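Local coordinates for tailspike protein (Acinetobacter phage vB_ApiP_P1, PDB 6E1R) that probably recognises and cleaves the capsular polysaccharide of its Acinetobacter baumannii host as the trimeric receptor-binding spike of the phage tail, at residues D216-D221 / T252-I257. Sequence-based numbering, arbitrary orientation.
Sequences DFQKCD and TFYNCI
The rings of F217 and F253 form an offset stack, planes 14° apart and centroids 4.5 Å apart, in which F253 CE2 sits over one face of the F217 ring toward its rim, while T252 O lies at that ring's edge. In register on parallel strands, and with CG anti to the carbonyl carbon in both, the rings point the same way, an instance of the stacked aromatic ladders found inside parallel beta-helices. F195 and F278 extend this ladder in the two adjoining coils. On the other side of the strands the bent chain of Q218 lays its amide along the Y254 ring, planes 21° apart, with NE2 3.4 Å from CD2 of Y254; F217 O borders that ring's edge. Backbone bonds hold the register, among them Y254 N to F217 O (2.9 Å) and K219 N to Y254 O (2.8 Å). Where both chains turn, K219 and N255 each adopt a left-handed backbone conformation, and C256 SG accepts a 3.5 Å hydrogen bond from C220 N while touching F217 CB at 3.5 Å. K219 NZ bonds S193 O of the second subunit and forms a salt bridge with D216 OD2 of that subunit; N255 OD1 is hydrogen-bonded to T252 OG1 of the second subunit, tying the corner into the trimer. Strand 215-218 runs parallel between 189-196 and 251-254, and beyond the turn 221-222 pairs with 257-259 on the next face of the solenoid.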
loop_
_atom_site.group_PDB
_atom_site.type_symbol
_atom_site.label_atom_id
_atom_site.label_comp_id
_atom_site.label_asym_id
_atom_site.label_seq_id
_atom_site.Cartn_x
_atom_site.Cartn_y
_atom_site.Cartn_z
ATOM N N ASP A 216 14.819 6.353 -4.105
ATOM C CA ASP A 216 14.170 5.680 -2.990
ATOM C C ASP A 216 14.990 5.872 -1.722
ATOM O O ASP A 216 16.222 5.916 -1.759
ATOM C CB ASP A 216 13.979 4.186 -3.273
ATOM C CG ASP A 216 15.292 3.440 -3.376
ATOM O OD1 ASP A 216 16.210 3.943 -4.057
ATOM O OD2 ASP A 216 15.408 2.352 -2.772
ATOM N N PHE A 217 14.292 5.988 -0.595
ATOM C CA PHE A 217 14.910 6.225 0.703
ATOM C C PHE A 217 14.541 5.077 1.630
ATOM O O PHE A 217 13.356 4.861 1.911
ATOM C CB PHE A 217 14.456 7.562 1.294
ATOM C CG PHE A 217 14.897 8.764 0.504
ATOM C CD1 PHE A 217 14.279 9.090 -0.693
ATOM C CD2 PHE A 217 15.918 9.575 0.967
ATOM C CE1 PHE A 217 14.679 10.198 -1.416
ATOM C CE2 PHE A 217 16.322 10.684 0.248
ATOM C CZ PHE A 217 15.702 10.995 -0.945
ATOM N N GLN A 218 15.546 4.348 2.107
ATOM C CA GLN A 218 15.335 3.157 2.927
ATOM C C GLN A 218 15.756 3.466 4.360
ATOM O O GLN A 218 16.945 3.446 4.689
ATOM C CB GLN A 218 16.099 1.966 2.361
ATOM C CG GLN A 218 15.661 1.570 0.961
ATOM C CD GLN A 218 14.233 1.057 0.918
ATOM O OE1 GLN A 218 13.679 0.642 1.937
ATOM N NE2 GLN A 218 13.630 1.088 -0.263
ATOM N N LYS A 219 14.763 3.738 5.206
ATOM C CA LYS A 219 14.954 4.000 6.632
ATOM C C LYS A 219 16.007 5.081 6.864
ATOM O O LYS A 219 16.965 4.911 7.623
ATOM C CB LYS A 219 15.292 2.720 7.398
ATOM C CG LYS A 219 15.011 2.852 8.888
ATOM C CD LYS A 219 14.815 1.513 9.556
ATOM C CE LYS A 219 14.297 1.689 10.974
ATOM N NZ LYS A 219 13.809 0.411 11.554
ATOM N N CYS A 220 15.829 6.204 6.181
ATOM C CA CYS A 220 16.681 7.353 6.416
ATOM C C CYS A 220 16.138 8.159 7.589
ATOM O O CYS A 220 14.990 7.996 8.010
ATOM C CB CYS A 220 16.769 8.225 5.164
ATOM S SG CYS A 220 17.577 7.419 3.765
ATOM N N ASP A 221 16.982 9.032 8.126
ATOM C CA ASP A 221 16.606 9.860 9.263
ATOM C C ASP A 221 16.929 11.312 8.948
ATOM O O ASP A 221 18.034 11.621 8.490
ATOM C CB ASP A 221 17.324 9.411 10.539
ATOM C CG ASP A 221 16.816 10.125 11.774
ATOM O OD1 ASP A 221 16.975 11.361 11.856
ATOM O OD2 ASP A 221 16.247 9.451 12.660
ATOM N N THR A 252 10.171 7.859 -3.434
ATOM C CA THR A 252 9.462 7.034 -2.466
ATOM C C THR A 252 10.273 6.905 -1.185
ATOM O O THR A 252 11.503 6.791 -1.223
ATOM C CB THR A 252 9.165 5.640 -3.033
ATOM O OG1 THR A 252 9.002 5.721 -4.454
ATOM C CG2 THR A 252 7.912 5.056 -2.403
ATOM N N PHE A 253 9.574 6.917 -0.053
ATOM C CA PHE A 253 10.192 6.886 1.266
ATOM C C PHE A 253 9.635 5.705 2.047
ATOM O O PHE A 253 8.416 5.589 2.220
ATOM C CB PHE A 253 9.938 8.195 2.016
ATOM C CG PHE A 253 10.451 9.411 1.297
ATOM C CD1 PHE A 253 9.732 9.975 0.253
ATOM C CD2 PHE A 253 11.652 9.989 1.664
ATOM C CE1 PHE A 253 10.204 11.092 -0.409
ATOM C CE2 PHE A 253 12.129 11.104 1.007
ATOM C CZ PHE A 253 11.403 11.657 -0.032
ATOM N N TYR A 254 10.525 4.835 2.520
ATOM C CA TYR A 254 10.152 3.660 3.299
ATOM C C TYR A 254 10.734 3.787 4.699
ATOM O O TYR A 254 11.957 3.843 4.860
ATOM C CB TYR A 254 10.652 2.375 2.634
ATOM C CG TYR A 254 10.111 2.128 1.243
ATOM C CD1 TYR A 254 9.063 1.240 1.031
ATOM C CD2 TYR A 254 10.655 2.772 0.140
ATOM C CE1 TYR A 254 8.572 1.006 -0.239
ATOM C CE2 TYR A 254 10.170 2.545 -1.133
ATOM C CZ TYR A 254 9.128 1.661 -1.316
ATOM O OH TYR A 254 8.643 1.433 -2.584
ATOM N N ASN A 255 9.856 3.840 5.703
ATOM C CA ASN A 255 10.248 3.820 7.115
ATOM C C ASN A 255 11.188 4.968 7.476
ATOM O O ASN A 255 11.994 4.854 8.403
ATOM C CB ASN A 255 10.883 2.479 7.494
ATOM C CG ASN A 255 10.034 1.295 7.078
ATOM O OD1 ASN A 255 9.105 0.904 7.785
ATOM N ND2 ASN A 255 10.350 0.717 5.926
ATOM N N CYS A 256 11.102 6.079 6.753
ATOM C CA CYS A 256 11.936 7.227 7.065
ATOM C C CYS A 256 11.331 8.028 8.214
ATOM O O CYS A 256 10.137 7.939 8.509
ATOM C CB CYS A 256 12.116 8.113 5.834
ATOM S SG CYS A 256 13.005 7.305 4.490
ATOM N N ILE A 257 12.178 8.823 8.863
ATOM C CA ILE A 257 11.792 9.586 10.044
ATOM C C ILE A 257 12.120 11.053 9.807
ATOM O O ILE A 257 13.232 11.384 9.379
ATOM C CB ILE A 257 12.495 9.072 11.314
ATOM C CG1 ILE A 257 12.166 7.597 11.547
ATOM C CG2 ILE A 257 12.086 9.902 12.519
ATOM C CD1 ILE A 257 13.060 6.925 12.565
#